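Local coordinates for protein putative modulator of DNA gyrase (Bacteroides thetaiotaomicron, PDB 1VPB) that probably acts as a metallopeptidase of the U62 (PmbA/TldA) family, and was named a putative modulator of DNA gyrase, at residues K141-M144 with A145-V148; L215-D219 with L220-G224. All blocks are in the same frame, centred on the assembly; numbering follows the deposited sequence.

Contact 1 (K141-M144 with A145-V148); sequences KIEM and AKAV
Ala147 N donates to Glu143 O at 2.8 Å, the shortest of the i to i+4 bonds in this part of an alpha helix. Lys146 N to Ile142 O and Val148 N to Met144 O continue the ladder, while Ala145 N to Lys141 O is weak and longer. Glu143 and Lys146 stand three residues apart and add a salt bridge between the exposed Glu143 carboxylate and Lys146, whose chain also touches Leu51. Their side chains slant across each other, and Lys146 NZ reaches Glu143 OE2 at 3.1 Å, a weak hydrogen bond. The Glu143 chain bends at chi2 (-57°), which turns the carboxylate toward the Lys146 ammonium group. Nearer the backbone, Lys146 CG lies 3.3 Å from Ile142 O. An alanine in place of Lys146 would probably leave the Glu143 carboxylate without this charged mate and free to turn. The Lys141 side chain is held separately, its NZ in a salt bridge with Asp168. Ile142 also meets Leu104 of the second subunit. Helix 138-150 packs on one face of the six-stranded antiparallel sheet. Ala145 packs on Leu51 and Tyr166, Met144 on Leu192 and Val148 on Ala194, so the helix spans strands 36-52, 159-177 and 181-198.

Contact 2 (L215-D219 with L220-G224); sequences LYMND and LIKKG
Leu220 N turns back to Met217 O at 3.2 Å, closing a type I beta turn, Met217 to Leu220, with helical backbone angles at Asn218 and Asp219. This turn opens the connection from strand 207-214, an outermost strand of its sheet within the chain, to helix 225-234. The backbone bond meets Met217 O from above its carbonyl plane. A second, weak bond runs from Leu220 N to Tyr216 O. Lys222, two residues beyond the turn, reaches back to it. Its chain is extended up to CE and then bends at chi4 (67°), which turns NZ toward the carbonyl oxygens of Met217 and Leu220. NZ donates to Met217 O at 2.7 Å, with the donor tilted 16° from the carbonyl plane. Met217 O thus accepts from both Leu220 N and Lys222 NZ. The side chains of Met217 and Lys222 cross at about a right angle, with SD 3.9 Å from Lys222 CE. Met217 SD also lies 4.2 Å from Leu220 CD2. Leu220 and Met217 both pack on Tyr190 of strand 181-198, which seats the loop on the sheet. The Tyr216 hydroxyl is bonded to Lys127 O. Gly224 is the N-cap residue of helix 225-234, and its N bonds to Glu151 OE2. Lys222 NZ also donates to Leu220 O at 2.8 Å, in the carbonyl plane and on a lone pair.

Overall arrangement
Contacts 1 and 2 lie side by side on the long antiparallel sheet, with centres 12 Å apart. Both fall within the range of the PmbA/TldA central domain, contact 1 earlier in the chain. They meet through Met144, whose CE reaches Met217 SD at 3.6 Å and Lys222 CE at 3.7 Å. Val148 CG2 comes within 4.2 Å of Lys222 O. The helix of contact 1 and the loop of contact 2 thus pack against each other on the same sheet, and Leu192 of strand 181-198 lies beneath both, touched by Met144, Leu220 and Lys222. The join is van der Waals packing, mostly between apolar groups, with Lys222 contributing its CE methylene and its carbonyl oxygen.

Contact 1 (K141-M144 with A145-V148)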
ATOM      1  N   LYS A 141      24.303  12.291  -7.221  1.00 34.67           N
ATOM      2  CA  LYS A 141      23.308  11.360  -6.668  1.00 34.62           C
ATOM      3  C   LYS A 141      23.202  10.136  -7.583  1.00 34.11           C
ATOM      4  O   LYS A 141      23.362   8.996  -7.149  1.00 35.69           O
ATOM      5  CB  LYS A 141      21.947  12.068  -6.486  1.00 35.45           C
ATOM      6  CG  LYS A 141      21.936  13.296  -5.577  1.00 35.19           C
ATOM      7  CD  LYS A 141      20.585  13.902  -5.537  1.00 33.49           C
ATOM      8  CE  LYS A 141      20.565  15.211  -4.794  1.00 34.26           C
ATOM      9  NZ  LYS A 141      19.242  15.827  -4.608  1.00 36.23           N
ATOM     10  N   ILE A 142      22.956  10.354  -8.869  0.50 34.01           N
ATOM     11  CA  ILE A 142      22.842   9.208  -9.750  0.50 31.68           C
ATOM     12  C   ILE A 142      24.172   8.448  -9.901  0.50 33.36           C
ATOM     13  O   ILE A 142      24.179   7.222 -10.028  0.50 35.44           O
ATOM     14  CB  ILE A 142      22.249   9.599 -11.112  0.50 32.13           C
ATOM     15  CG1 ILE A 142      21.819   8.334 -11.842  0.50 32.36           C
ATOM     16  CG2 ILE A 142      23.252  10.392 -11.932  0.50 35.95           C
ATOM     17  CD1 ILE A 142      21.395   8.553 -13.235  0.50 29.88           C
ATOM     18  N   GLU A 143      25.306   9.145  -9.850  1.00 37.72           N
ATOM     19  CA  GLU A 143      26.598   8.453  -9.824  1.00 38.25           C
ATOM     20  C   GLU A 143      26.767   7.486  -8.644  1.00 35.55           C
ATOM     21  O   GLU A 143      27.375   6.387  -8.782  1.00 33.98           O
ATOM     22  CB  GLU A 143      27.776   9.439  -9.809  1.00 39.85           C
ATOM     23  CG  GLU A 143      28.036  10.151 -11.127  1.00 55.11           C
ATOM     24  CD  GLU A 143      28.275   9.211 -12.303  1.00 62.08           C
ATOM     25  OE1 GLU A 143      29.029   8.223 -12.138  1.00 47.43           O
ATOM     26  OE2 GLU A 143      27.678   9.457 -13.384  1.00 64.30           O
ATOM     27  N   MET A 144      26.313   7.899  -7.461  1.00 37.64           N
ATOM     28  CA  MET A 144      26.340   6.994  -6.312  1.00 35.91           C
ATOM     29  C   MET A 144      25.577   5.714  -6.584  1.00 37.20           C
ATOM     30  O   MET A 144      26.031   4.659  -6.190  1.00 35.22           O
ATOM     31  CB  MET A 144      25.768   7.644  -5.060  1.00 39.26           C
ATOM     32  CG  MET A 144      26.578   8.819  -4.552  1.00 39.09           C
ATOM     33  SD  MET A 144      25.797   9.688  -3.180  1.00 37.77           S
ATOM     34  CE  MET A 144      26.639  11.208  -3.283  1.00 43.25           C
ATOM     35  N   ALA A 145      24.395   5.814  -7.200  1.00 36.88           N
ATOM     36  CA  ALA A 145      23.616   4.621  -7.494  1.00 38.01           C
ATOM     37  C   ALA A 145      24.324   3.752  -8.526  1.00 39.94           C
ATOM     38  O   ALA A 145      24.363   2.515  -8.439  1.00 34.86           O
ATOM     39  CB  ALA A 145      22.256   5.010  -7.939  1.00 37.75           C
ATOM     40  N   LYS A 146      24.940   4.396  -9.527  1.00 38.63           N
ATOM     41  CA  LYS A 146      25.755   3.656 -10.463  1.00 38.88           C
ATOM     42  C   LYS A 146      26.907   2.920  -9.795  1.00 38.29           C
ATOM     43  O   LYS A 146      27.170   1.763 -10.106  1.00 37.64           O
ATOM     44  CB  LYS A 146      26.346   4.581 -11.503  1.00 39.39           C
ATOM     45  CG  LYS A 146      25.388   5.226 -12.393  1.00 45.38           C
ATOM     46  CD  LYS A 146      26.184   5.823 -13.567  1.00 51.27           C
ATOM     47  CE  LYS A 146      25.586   7.120 -14.015  1.00 48.41           C
ATOM     48  NZ  LYS A 146      26.212   7.533 -15.314  1.00 42.94           N
ATOM     49  N   ALA A 147      27.607   3.589  -8.888  1.00 38.09           N
ATOM     50  CA  ALA A 147      28.717   2.951  -8.164  1.00 38.38           C
ATOM     51  C   ALA A 147      28.252   1.748  -7.364  1.00 37.92           C
ATOM     52  O   ALA A 147      28.960   0.769  -7.263  1.00 36.59           O
ATOM     53  CB  ALA A 147      29.400   3.942  -7.252  1.00 40.35           C
ATOM     54  N   VAL A 148      27.068   1.827  -6.773  1.00 36.51           N
ATOM     55  CA  VAL A 148      26.538   0.686  -6.019  1.00 34.35           C
ATOM     56  C   VAL A 148      26.478  -0.525  -6.940  1.00 36.05           C
ATOM     57  O   VAL A 148      26.979  -1.588  -6.614  1.00 36.50           O
ATOM     58  CB  VAL A 148      25.138   0.970  -5.429  1.00 35.58           C
ATOM     59  CG1 VAL A 148      24.476  -0.317  -4.894  1.00 34.95           C
ATOM     60  CG2 VAL A 148      25.193   2.040  -4.345  1.00 35.32           C
TER

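Contact 2 (L215-D219 with L220-G224)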
ATOM      1  N   LEU A 215      20.651  11.063   7.753  1.00 33.98           N
ATOM      2  CA  LEU A 215      20.026  12.341   7.707  1.00 32.05           C
ATOM      3  C   LEU A 215      20.922  13.325   6.910  1.00 31.30           C
ATOM      4  O   LEU A 215      20.461  14.376   6.478  1.00 33.74           O
ATOM      5  CB  LEU A 215      19.830  12.845   9.132  1.00 32.96           C
ATOM      6  CG  LEU A 215      18.919  12.022  10.052  1.00 37.65           C
ATOM      7  CD1 LEU A 215      18.741  12.772  11.368  1.00 44.86           C
ATOM      8  CD2 LEU A 215      17.582  11.865   9.431  1.00 38.21           C
ATOM      9  N   TYR A 216      22.246  13.014   6.796  1.00 32.47           N
ATOM     10  CA  TYR A 216      23.235  13.890   6.135  1.00 31.69           C
ATOM     11  C   TYR A 216      23.964  13.196   4.960  1.00 31.87           C
ATOM     12  O   TYR A 216      24.391  12.071   5.092  1.00 33.73           O
ATOM     13  CB  TYR A 216      24.328  14.269   7.158  1.00 36.27           C
ATOM     14  CG  TYR A 216      23.836  15.246   8.190  1.00 35.19           C
ATOM     15  CD1 TYR A 216      23.028  14.849   9.229  1.00 37.81           C
ATOM     16  CD2 TYR A 216      24.068  16.581   8.041  1.00 36.70           C
ATOM     17  CE1 TYR A 216      22.541  15.772  10.158  1.00 37.30           C
ATOM     18  CE2 TYR A 216      23.606  17.509   8.972  1.00 38.05           C
ATOM     19  CZ  TYR A 216      22.807  17.098   9.993  1.00 36.18           C
ATOM     20  OH  TYR A 216      22.351  18.037  10.909  1.00 37.27           O
ATOM     21  N   MET A 217      24.040  13.867   3.825  1.00 34.70           N
ATOM     22  CA  MET A 217      24.701  13.296   2.614  1.00 34.62           C
ATOM     23  C   MET A 217      26.116  12.936   2.944  1.00 38.01           C
ATOM     24  O   MET A 217      26.625  11.859   2.558  1.00 39.74           O
ATOM     25  CB  MET A 217      24.627  14.269   1.444  1.00 40.09           C
ATOM     26  CG  MET A 217      25.363  13.768   0.200  1.00 40.55           C
ATOM     27  SD  MET A 217      24.716  12.204  -0.436  1.00 37.21           S
ATOM     28  CE  MET A 217      23.596  12.920  -1.558  1.00 43.07           C
ATOM     29  N   ASN A 218      26.769  13.822   3.701  1.00 40.12           N
ATOM     30  CA  ASN A 218      28.161  13.604   4.055  1.00 42.85           C
ATOM     31  C   ASN A 218      28.379  12.334   4.882  1.00 42.31           C
ATOM     32  O   ASN A 218      29.421  11.702   4.768  1.00 46.93           O
ATOM     33  CB  ASN A 218      28.713  14.811   4.807  1.00 45.92           C
ATOM     34  CG  ASN A 218      30.219  14.760   4.944  1.00 56.92           C
ATOM     35  OD1 ASN A 218      30.734  14.606   6.041  1.00 76.10           O
ATOM     36  ND2 ASN A 218      30.922  14.851   3.826  1.00 68.56           N
ATOM     37  N   ASP A 219      27.408  11.964   5.703  1.00 39.30           N
ATOM     38  CA  ASP A 219      27.474  10.804   6.550  1.00 37.18           C
ATOM     39  C   ASP A 219      26.970   9.512   5.927  1.00 37.72           C
ATOM     40  O   ASP A 219      27.196   8.428   6.464  1.00 41.81           O
ATOM     41  CB  ASP A 219      26.725  11.042   7.868  1.00 39.25           C
ATOM     42  CG  ASP A 219      27.209  12.266   8.613  1.00 49.96           C
ATOM     43  OD1 ASP A 219      28.373  12.700   8.433  1.00 52.93           O
ATOM     44  OD2 ASP A 219      26.492  12.869   9.432  1.00 40.80           O
ATOM     45  N   LEU A 220      26.275   9.594   4.810  1.00 35.86           N
ATOM     46  CA  LEU A 220      25.743   8.366   4.213  1.00 33.53           C
ATOM     47  C   LEU A 220      26.890   7.480   3.760  1.00 34.03           C
ATOM     48  O   LEU A 220      27.797   7.934   3.054  1.00 35.84           O
ATOM     49  CB  LEU A 220      24.896   8.738   3.004  1.00 32.66           C
ATOM     50  CG  LEU A 220      24.271   7.657   2.116  1.00 36.92           C
ATOM     51  CD1 LEU A 220      23.206   6.870   2.873  1.00 36.50           C
ATOM     52  CD2 LEU A 220      23.695   8.311   0.831  1.00 36.46           C
ATOM     53  N   ILE A 221      26.810   6.216   4.149  1.00 33.65           N
ATOM     54  CA  ILE A 221      27.707   5.204   3.647  1.00 36.62           C
ATOM     55  C   ILE A 221      27.317   4.878   2.214  1.00 38.56           C
ATOM     56  O   ILE A 221      26.190   4.487   1.950  1.00 37.62           O
ATOM     57  CB  ILE A 221      27.647   3.955   4.500  1.00 37.94           C
ATOM     58  CG1 ILE A 221      28.175   4.228   5.915  1.00 43.13           C
ATOM     59  CG2 ILE A 221      28.484   2.855   3.865  1.00 39.52           C
ATOM     60  CD1 ILE A 221      27.671   3.237   6.913  1.00 49.20           C
ATOM     61  N   LYS A 222      28.281   5.035   1.302  1.00 37.72           N
ATOM     62  CA  LYS A 222      28.042   4.961  -0.145  1.00 33.77           C
ATOM     63  C   LYS A 222      28.682   3.749  -0.800  1.00 36.32           C
ATOM     64  O   LYS A 222      28.335   3.383  -1.942  1.00 38.14           O
ATOM     65  CB  LYS A 222      28.546   6.257  -0.824  1.00 37.51           C
ATOM     66  CG  LYS A 222      27.984   7.533  -0.209  1.00 36.53           C
ATOM     67  CD  LYS A 222      28.535   8.833  -0.754  1.00 40.27           C
ATOM     68  CE  LYS A 222      27.981  10.077   0.020  1.00 38.39           C
ATOM     69  NZ  LYS A 222      28.449  10.161   1.438  1.00 34.60           N
ATOM     70  N   LYS A 223      29.636   3.149  -0.078  1.00 38.44           N
ATOM     71  CA  LYS A 223      30.432   2.027  -0.562  1.00 38.65           C
ATOM     72  C   LYS A 223      30.092   0.738   0.161  1.00 39.03           C
ATOM     73  O   LYS A 223      29.700   0.716   1.330  1.00 39.44           O
ATOM     74  CB  LYS A 223      31.926   2.362  -0.421  1.00 37.87           C
ATOM     75  CG  LYS A 223      32.309   3.509  -1.312  1.00 39.76           C
ATOM     76  CD  LYS A 223      33.772   3.897  -1.263  1.00 46.88           C
ATOM     77  CE  LYS A 223      34.066   4.746  -2.526  1.00 54.92           C
ATOM     78  NZ  LYS A 223      35.265   5.608  -2.468  1.00 66.38           N
ATOM     79  N   GLY A 224      30.178  -0.349  -0.581  1.00 36.42           N
ATOM     80  CA  GLY A 224      29.991  -1.680  -0.012  1.00 37.75           C
ATOM     81  C   GLY A 224      28.595  -2.234  -0.126  1.00 38.60           C
ATOM     82  O   GLY A 224      28.339  -3.392   0.229  1.00 35.90           O
TER